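Local coordinates for protein KLLA0E03807p (Kluyveromyces lactis, PDB 3SQI) that binds DNA through this domain of Ndc10, probably at centromeres, and serves as a platform for inner kinetochore assembly in budding yeast, at residues K112-L125 with Y252-T264. Numbering follows the deposited sequence.
Sequences KISINLWNPSTDSL and YPTIFKYCQLPYT
Y258 pushes its phenol ring from helix 245-259 into the bend of the chain that follows helix 107-118, a compact example of an aromatic side chain fastening the loop after one helix to a second helix, here touching N116 near the end of the first as well. With CG anti to the backbone N (chi1 172°), the ring reaches out from its helix: CE1 lies 3.4 Å from CB of S124, while the OH end meets CG2 of T122 at 3.6 Å. CD2 of L125 approaches CD1 of the ring, the two side chains running at about a right angle. On the helix side, the N116 amide stands almost upright to the ring plane (82°), its OD1 3.7 Å from CE2. The polar groups of Y258, S124 and N116 turn to residues 393-396: D396 OD2 is hydrogen-bonded to both Y258 OH and S124 OG, and N116 bonds through OD1 to I395 N and through ND2 to Q393 O. A leucine in place of Y258 would probably leave D396 without its tyrosine partner and open a gap against T122 and S124.

Toward I113 and L117 the contact turns apolar. I113 sends CD1 to within 3.5 Å of F256 CE2, and its CG1 faces the sulphur of C259, which also touches CB of N116. L117 adds CD2, 3.6 Å from I255 CD1. At the other end, K112 lays its CG against CD1 of L261, just past the Schellman motif at Q260 that ends helix 245-259.

Segments 112-118 and 252-259 cross steeply within domain 2 of this CBF3 subunit, their axes 10.3 Å apart at closest approach and 101° between their N-to-C directions. Helix 133-149 backs L117 and Y252, helix 198-210 packs on W118, and beyond L261 the chain carries Y263 to helix 265-269 and a DNA phosphate.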
ATOM      1  N   LYS A 112      -6.315 -15.343  -3.238  1.00 98.81           N
ATOM      2  CA  LYS A 112      -7.008 -16.453  -2.593  1.00 98.93           C
ATOM      3  C   LYS A 112      -7.665 -16.048  -1.280  1.00 90.77           C
ATOM      4  O   LYS A 112      -8.785 -16.463  -1.010  1.00 98.92           O
ATOM      5  CB  LYS A 112      -6.071 -17.642  -2.378  1.00 98.59           C
ATOM      6  CG  LYS A 112      -6.635 -18.700  -1.448  1.00 94.72           C
ATOM      7  CD  LYS A 112      -7.668 -19.557  -2.149  1.00 91.28           C
ATOM      8  CE  LYS A 112      -8.116 -20.710  -1.271  1.00101.27           C
ATOM      9  NZ  LYS A 112      -6.957 -21.533  -0.842  1.00112.31           N
ATOM     10  N   ILE A 113      -6.999 -15.212  -0.491  1.00 77.94           N
ATOM     11  CA  ILE A 113      -7.603 -14.749   0.748  1.00 85.89           C
ATOM     12  C   ILE A 113      -8.689 -13.694   0.501  1.00 97.21           C
ATOM     13  O   ILE A 113      -9.847 -13.868   0.903  1.00108.92           O
ATOM     14  CB  ILE A 113      -6.581 -14.185   1.753  1.00 83.79           C
ATOM     15  CG1 ILE A 113      -5.804 -15.310   2.436  1.00 84.30           C
ATOM     16  CG2 ILE A 113      -7.304 -13.367   2.807  1.00 81.90           C
ATOM     17  CD1 ILE A 113      -5.599 -15.112   3.948  1.00 80.80           C
ATOM     18  N   SER A 114      -8.288 -12.583  -0.117  1.00 84.27           N
ATOM     19  CA  SER A 114      -9.087 -11.366  -0.062  1.00 78.98           C
ATOM     20  C   SER A 114     -10.526 -11.761  -0.363  1.00 79.40           C
ATOM     21  O   SER A 114     -11.428 -11.605   0.464  1.00 73.62           O
ATOM     22  CB  SER A 114      -8.582 -10.342  -1.058  1.00 82.07           C
ATOM     23  OG  SER A 114      -7.194 -10.157  -0.950  1.00 88.29           O
ATOM     24  N   ILE A 115     -10.694 -12.405  -1.507  1.00 74.05           N
ATOM     25  CA  ILE A 115     -11.999 -12.892  -1.964  1.00 82.32           C
ATOM     26  C   ILE A 115     -12.818 -13.583  -0.862  1.00 97.57           C
ATOM     27  O   ILE A 115     -13.925 -13.150  -0.517  1.00117.65           O
ATOM     28  CB  ILE A 115     -11.818 -13.842  -3.158  1.00 84.78           C
ATOM     29  CG1 ILE A 115     -13.144 -14.152  -3.841  1.00119.64           C
ATOM     30  CG2 ILE A 115     -11.071 -15.108  -2.762  1.00 86.45           C
ATOM     31  CD1 ILE A 115     -13.037 -15.296  -4.804  1.00138.64           C
ATOM     32  N   ASN A 116     -12.288 -14.678  -0.336  1.00 82.32           N
ATOM     33  CA  ASN A 116     -12.943 -15.416   0.745  1.00 92.35           C
ATOM     34  C   ASN A 116     -13.343 -14.540   1.936  1.00 99.13           C
ATOM     35  O   ASN A 116     -14.373 -14.780   2.567  1.00112.28           O
ATOM     36  CB  ASN A 116     -12.055 -16.561   1.253  1.00 78.17           C
ATOM     37  CG  ASN A 116     -11.917 -17.684   0.250  1.00 76.44           C
ATOM     38  OD1 ASN A 116     -12.694 -18.639   0.258  1.00 90.41           O
ATOM     39  ND2 ASN A 116     -10.929 -17.579  -0.621  1.00 70.66           N
ATOM     40  N   LEU A 117     -12.515 -13.552   2.266  1.00 93.25           N
ATOM     41  CA  LEU A 117     -12.823 -12.649   3.374  1.00 89.88           C
ATOM     42  C   LEU A 117     -13.877 -11.589   3.019  1.00 99.57           C
ATOM     43  O   LEU A 117     -14.527 -11.034   3.906  1.00104.15           O
ATOM     44  CB  LEU A 117     -11.555 -12.008   3.936  1.00 72.78           C
ATOM     45  CG  LEU A 117     -10.932 -12.816   5.076  1.00 74.21           C
ATOM     46  CD1 LEU A 117     -10.002 -11.948   5.931  1.00 80.75           C
ATOM     47  CD2 LEU A 117     -12.021 -13.401   5.922  1.00 70.27           C
ATOM     48  N   TRP A 118     -14.043 -11.318   1.727  1.00 83.96           N
ATOM     49  CA  TRP A 118     -15.159 -10.504   1.257  1.00 78.59           C
ATOM     50  C   TRP A 118     -16.464 -11.302   1.312  1.00 97.18           C
ATOM     51  O   TRP A 118     -17.505 -10.769   1.691  1.00 99.54           O
ATOM     52  CB  TRP A 118     -14.916 -10.002  -0.171  1.00 96.04           C
ATOM     53  CG  TRP A 118     -13.956  -8.848  -0.267  1.00106.84           C
ATOM     54  CD1 TRP A 118     -12.665  -8.887  -0.705  1.00114.15           C
ATOM     55  CD2 TRP A 118     -14.220  -7.484   0.082  1.00103.76           C
ATOM     56  NE1 TRP A 118     -12.106  -7.633  -0.646  1.00115.25           N
ATOM     57  CE2 TRP A 118     -13.040  -6.755  -0.164  1.00108.95           C
ATOM     58  CE3 TRP A 118     -15.336  -6.812   0.586  1.00104.82           C
ATOM     59  CZ2 TRP A 118     -12.948  -5.386   0.073  1.00113.68           C
ATOM     60  CZ3 TRP A 118     -15.243  -5.456   0.821  1.00104.04           C
ATOM     61  CH2 TRP A 118     -14.058  -4.756   0.563  1.00109.91           C
ATOM     62  N   ASN A 119     -16.398 -12.584   0.960  1.00110.97           N
ATOM     63  CA  ASN A 119     -17.599 -13.416   0.849  1.00102.12           C
ATOM     64  C   ASN A 119     -18.406 -13.428   2.140  1.00102.53           C
ATOM     65  O   ASN A 119     -17.946 -13.927   3.169  1.00 94.95           O
ATOM     66  CB  ASN A 119     -17.213 -14.841   0.442  1.00 98.02           C
ATOM     67  CG  ASN A 119     -18.403 -15.784   0.370  1.00108.88           C
ATOM     68  OD1 ASN A 119     -19.562 -15.364   0.353  1.00114.57           O
ATOM     69  ND2 ASN A 119     -18.112 -17.078   0.318  1.00123.34           N
ATOM     70  N   PRO A 120     -19.634 -12.890   2.075  1.00109.19           N
ATOM     71  CA  PRO A 120     -20.476 -12.659   3.247  1.00 97.70           C
ATOM     72  C   PRO A 120     -20.967 -13.957   3.860  1.00110.79           C
ATOM     73  O   PRO A 120     -21.211 -13.998   5.067  1.00119.32           O
ATOM     74  CB  PRO A 120     -21.642 -11.857   2.676  1.00 93.20           C
ATOM     75  CG  PRO A 120     -21.710 -12.265   1.259  1.00 98.88           C
ATOM     76  CD  PRO A 120     -20.296 -12.447   0.836  1.00103.71           C
ATOM     77  N   SER A 121     -21.112 -15.002   3.051  1.00117.02           N
ATOM     78  CA  SER A 121     -21.530 -16.285   3.600  1.00130.84           C
ATOM     79  C   SER A 121     -20.404 -17.314   3.559  1.00129.69           C
ATOM     80  O   SER A 121     -20.071 -17.863   2.507  1.00123.94           O
ATOM     81  CB  SER A 121     -22.779 -16.809   2.879  1.00125.35           C
ATOM     82  OG  SER A 121     -22.681 -16.631   1.475  1.00120.93           O
ATOM     83  N   THR A 122     -19.836 -17.584   4.727  1.00130.73           N
ATOM     84  CA  THR A 122     -18.819 -18.607   4.857  1.00133.45           C
ATOM     85  C   THR A 122     -19.389 -19.697   5.744  1.00149.15           C
ATOM     86  O   THR A 122     -19.484 -19.534   6.960  1.00152.68           O
ATOM     87  CB  THR A 122     -17.549 -18.037   5.511  1.00130.17           C
ATOM     88  OG1 THR A 122     -17.915 -17.317   6.695  1.00123.87           O
ATOM     89  CG2 THR A 122     -16.796 -17.097   4.542  1.00111.81           C
ATOM     90  N   ASP A 123     -19.755 -20.813   5.125  1.00162.20           N
ATOM     91  CA  ASP A 123     -20.422 -21.903   5.826  1.00172.99           C
ATOM     92  C   ASP A 123     -19.430 -22.810   6.540  1.00168.54           C
ATOM     93  O   ASP A 123     -19.643 -23.210   7.684  1.00173.40           O
ATOM     94  CB  ASP A 123     -21.265 -22.711   4.840  1.00185.03           C
ATOM     95  CG  ASP A 123     -21.947 -21.831   3.808  1.00188.60           C
ATOM     96  OD1 ASP A 123     -23.031 -21.285   4.107  1.00183.18           O
ATOM     97  OD2 ASP A 123     -21.392 -21.683   2.697  1.00193.32           O
ATOM     98  N   SER A 124     -18.336 -23.116   5.851  1.00160.61           N
ATOM     99  CA  SER A 124     -17.325 -24.027   6.362  1.00157.49           C
ATOM    100  C   SER A 124     -16.650 -23.459   7.604  1.00164.77           C
ATOM    101  O   SER A 124     -15.883 -24.149   8.275  1.00172.27           O
ATOM    102  CB  SER A 124     -16.278 -24.301   5.283  1.00146.19           C
ATOM    103  OG  SER A 124     -16.892 -24.481   4.018  1.00141.28           O
ATOM    104  N   LEU A 125     -16.941 -22.199   7.911  1.00167.43           N
ATOM    105  CA  LEU A 125     -16.322 -21.537   9.045  1.00172.85           C
ATOM    106  C   LEU A 125     -17.222 -21.709  10.260  1.00188.99           C
ATOM    107  O   LEU A 125     -18.283 -21.090  10.353  1.00196.06           O
ATOM    108  CB  LEU A 125     -16.161 -20.046   8.728  1.00166.86           C
ATOM    109  CG  LEU A 125     -15.222 -19.144   9.533  1.00161.97           C
ATOM    110  CD1 LEU A 125     -15.539 -19.187  11.023  1.00168.63           C
ATOM    111  CD2 LEU A 125     -13.768 -19.504   9.275  1.00152.51           C
ATOM    112  N   TYR A 252      -5.755 -14.805  12.389  1.00 93.17           N
ATOM    113  CA  TYR A 252      -4.995 -15.135  11.186  1.00 84.08           C
ATOM    114  C   TYR A 252      -4.949 -16.612  10.795  1.00103.07           C
ATOM    115  O   TYR A 252      -5.374 -16.971   9.698  1.00109.24           O
ATOM    116  CB  TYR A 252      -3.575 -14.582  11.292  1.00 94.06           C
ATOM    117  CG  TYR A 252      -3.342 -13.353  10.449  1.00101.99           C
ATOM    118  CD1 TYR A 252      -3.129 -13.458   9.082  1.00107.73           C
ATOM    119  CD2 TYR A 252      -3.326 -12.087  11.021  1.00101.04           C
ATOM    120  CE1 TYR A 252      -2.911 -12.336   8.303  1.00108.54           C
ATOM    121  CE2 TYR A 252      -3.110 -10.957  10.252  1.00 99.78           C
ATOM    122  CZ  TYR A 252      -2.902 -11.087   8.893  1.00103.53           C
ATOM    123  OH  TYR A 252      -2.686  -9.965   8.124  1.00101.72           O
ATOM    124  N   PRO A 253      -4.425 -17.477  11.681  1.00107.13           N
ATOM    125  CA  PRO A 253      -4.351 -18.880  11.267  1.00106.44           C
ATOM    126  C   PRO A 253      -5.744 -19.384  10.943  1.00114.45           C
ATOM    127  O   PRO A 253      -5.916 -20.205  10.042  1.00121.95           O
ATOM    128  CB  PRO A 253      -3.801 -19.587  12.508  1.00 92.42           C
ATOM    129  CG  PRO A 253      -4.048 -18.654  13.639  1.00100.50           C
ATOM    130  CD  PRO A 253      -3.943 -17.283  13.059  1.00100.15           C
ATOM    131  N   THR A 254      -6.730 -18.868  11.672  1.00114.09           N
ATOM    132  CA  THR A 254      -8.122 -19.248  11.483  1.00121.28           C
ATOM    133  C   THR A 254      -8.522 -19.113  10.016  1.00114.40           C
ATOM    134  O   THR A 254      -9.177 -19.992   9.457  1.00116.40           O
ATOM    135  CB  THR A 254      -9.071 -18.385  12.350  1.00118.38           C
ATOM    136  OG1 THR A 254      -8.563 -18.294  13.686  1.00128.80           O
ATOM    137  CG2 THR A 254     -10.457 -18.998  12.390  1.00114.30           C
ATOM    138  N   ILE A 255      -8.120 -18.012   9.394  1.00103.68           N
ATOM    139  CA  ILE A 255      -8.459 -17.772   7.997  1.00108.90           C
ATOM    140  C   ILE A 255      -7.572 -18.551   7.028  1.00106.84           C
ATOM    141  O   ILE A 255      -8.068 -19.130   6.062  1.00113.48           O
ATOM    142  CB  ILE A 255      -8.410 -16.271   7.645  1.00107.14           C
ATOM    143  CG1 ILE A 255      -8.932 -16.050   6.228  1.00 93.32           C
ATOM    144  CG2 ILE A 255      -6.998 -15.731   7.784  1.00112.42           C
ATOM    145  CD1 ILE A 255     -10.328 -16.593   6.002  1.00104.03           C
ATOM    146  N   PHE A 256      -6.266 -18.566   7.290  1.00 97.23           N
ATOM    147  CA  PHE A 256      -5.333 -19.341   6.482  1.00 87.99           C
ATOM    148  C   PHE A 256      -5.756 -20.808   6.460  1.00 97.44           C
ATOM    149  O   PHE A 256      -5.703 -21.468   5.421  1.00104.72           O
ATOM    150  CB  PHE A 256      -3.909 -19.198   7.026  1.00 91.15           C
ATOM    151  CG  PHE A 256      -3.119 -18.103   6.376  1.00 95.57           C
ATOM    152  CD1 PHE A 256      -1.997 -18.396   5.623  1.00 94.34           C
ATOM    153  CD2 PHE A 256      -3.509 -16.780   6.502  1.00105.86           C
ATOM    154  CE1 PHE A 256      -1.271 -17.390   5.017  1.00104.94           C
ATOM    155  CE2 PHE A 256      -2.787 -15.767   5.896  1.00 95.36           C
ATOM    156  CZ  PHE A 256      -1.667 -16.073   5.151  1.00 98.02           C
ATOM    157  N   LYS A 257      -6.180 -21.316   7.609  1.00 98.21           N
ATOM    158  CA  LYS A 257      -6.714 -22.667   7.669  1.00125.03           C
ATOM    159  C   LYS A 257      -7.803 -22.827   6.611  1.00125.03           C
ATOM    160  O   LYS A 257      -7.631 -23.553   5.631  1.00122.57           O
ATOM    161  CB  LYS A 257      -7.277 -22.978   9.063  1.00145.93           C
ATOM    162  CG  LYS A 257      -6.225 -23.189  10.155  1.00148.90           C
ATOM    163  CD  LYS A 257      -6.883 -23.512  11.499  1.00150.47           C
ATOM    164  CE  LYS A 257      -5.874 -23.566  12.645  1.00153.85           C
ATOM    165  NZ  LYS A 257      -5.297 -24.925  12.867  1.00159.46           N
ATOM    166  N   TYR A 258      -8.909 -22.114   6.808  1.00123.39           N
ATOM    167  CA  TYR A 258     -10.076 -22.180   5.926  1.00120.68           C
ATOM    168  C   TYR A 258      -9.704 -21.960   4.455  1.00120.14           C
ATOM    169  O   TYR A 258     -10.360 -22.489   3.555  1.00126.27           O
ATOM    170  CB  TYR A 258     -11.120 -21.162   6.403  1.00111.69           C
ATOM    171  CG  TYR A 258     -12.331 -20.946   5.517  1.00113.49           C
ATOM    172  CD1 TYR A 258     -13.528 -21.605   5.762  1.00117.50           C
ATOM    173  CD2 TYR A 258     -12.291 -20.036   4.472  1.00118.28           C
ATOM    174  CE1 TYR A 258     -14.642 -21.383   4.965  1.00129.58           C
ATOM    175  CE2 TYR A 258     -13.396 -19.809   3.674  1.00117.88           C
ATOM    176  CZ  TYR A 258     -14.566 -20.483   3.921  1.00128.58           C
ATOM    177  OH  TYR A 258     -15.658 -20.246   3.118  1.00139.26           O
ATOM    178  N   CYS A 259      -8.649 -21.190   4.212  1.00112.47           N
ATOM    179  CA  CYS A 259      -8.168 -20.974   2.850  1.00114.23           C
ATOM    180  C   CYS A 259      -7.184 -22.067   2.436  1.00123.54           C
ATOM    181  O   CYS A 259      -6.819 -22.178   1.267  1.00135.68           O
ATOM    182  CB  CYS A 259      -7.521 -19.594   2.710  1.00101.52           C
ATOM    183  SG  CYS A 259      -8.685 -18.242   2.992  1.00110.56           S
ATOM    184  N   GLN A 260      -6.733 -22.852   3.410  1.00114.20           N
ATOM    185  CA  GLN A 260      -5.786 -23.930   3.159  1.00109.01           C
ATOM    186  C   GLN A 260      -4.462 -23.421   2.614  1.00107.47           C
ATOM    187  O   GLN A 260      -3.905 -24.009   1.683  1.00112.30           O
ATOM    188  CB  GLN A 260      -6.379 -24.959   2.197  1.00120.39           C
ATOM    189  CG  GLN A 260      -7.679 -25.581   2.688  1.00130.48           C
ATOM    190  CD  GLN A 260      -8.207 -26.651   1.751  1.00140.76           C
ATOM    191  OE1 GLN A 260      -8.393 -27.797   2.147  1.00150.80           O
ATOM    192  NE2 GLN A 260      -8.459 -26.275   0.504  1.00137.97           N
ATOM    193  N   LEU A 261      -3.956 -22.338   3.195  1.00107.48           N
ATOM    194  CA  LEU A 261      -2.623 -21.865   2.862  1.00112.48           C
ATOM    195  C   LEU A 261      -1.790 -21.954   4.131  1.00124.69           C
ATOM    196  O   LEU A 261      -2.302 -21.711   5.229  1.00137.28           O
ATOM    197  CB  LEU A 261      -2.678 -20.420   2.376  1.00103.03           C
ATOM    198  CG  LEU A 261      -3.532 -20.203   1.127  1.00 96.97           C
ATOM    199  CD1 LEU A 261      -3.864 -18.727   0.936  1.00 87.06           C
ATOM    200  CD2 LEU A 261      -2.842 -20.797  -0.098  1.00 94.10           C
ATOM    201  N   PRO A 262      -0.501 -22.302   3.989  1.00109.77           N
ATOM    202  CA  PRO A 262       0.385 -22.436   5.151  1.00105.83           C
ATOM    203  C   PRO A 262       0.613 -21.080   5.800  1.00101.05           C
ATOM    204  O   PRO A 262       0.682 -20.067   5.098  1.00 88.05           O
ATOM    205  CB  PRO A 262       1.685 -22.969   4.543  1.00106.17           C
ATOM    206  CG  PRO A 262       1.646 -22.523   3.120  1.00103.02           C
ATOM    207  CD  PRO A 262       0.196 -22.585   2.724  1.00106.54           C
ATOM    208  N   TYR A 263       0.726 -21.063   7.124  1.00101.81           N
ATOM    209  CA  TYR A 263       0.774 -19.806   7.862  1.00102.95           C
ATOM    210  C   TYR A 263       2.056 -19.656   8.664  1.00 99.83           C
ATOM    211  O   TYR A 263       2.415 -20.546   9.446  1.00 96.22           O
ATOM    212  CB  TYR A 263      -0.440 -19.691   8.793  1.00 89.79           C
ATOM    213  CG  TYR A 263      -0.322 -18.592   9.826  1.00 91.44           C
ATOM    214  CD1 TYR A 263      -0.559 -17.262   9.492  1.00 90.10           C
ATOM    215  CD2 TYR A 263       0.020 -18.885  11.136  1.00104.96           C
ATOM    216  CE1 TYR A 263      -0.452 -16.256  10.444  1.00 91.37           C
ATOM    217  CE2 TYR A 263       0.130 -17.893  12.089  1.00109.36           C
ATOM    218  CZ  TYR A 263      -0.103 -16.583  11.742  1.00 99.68           C
ATOM    219  OH  TYR A 263       0.009 -15.606  12.707  1.00 98.65           O
ATOM    220  N   THR A 264       2.743 -18.532   8.464  1.00 81.85           N
ATOM    221  CA  THR A 264       3.899 -18.191   9.284  1.00 91.18           C
ATOM    222  C   THR A 264       3.730 -16.803   9.891  1.00 88.30           C
ATOM    223  O   THR A 264       3.781 -15.803   9.183  1.00 83.59           O
ATOM    224  CB  THR A 264       5.217 -18.230   8.474  1.00100.28           C
ATOM    225  OG1 THR A 264       5.209 -19.349   7.573  1.00 97.47           O
ATOM    226  CG2 THR A 264       6.422 -18.339   9.416  1.00 98.20           C
TER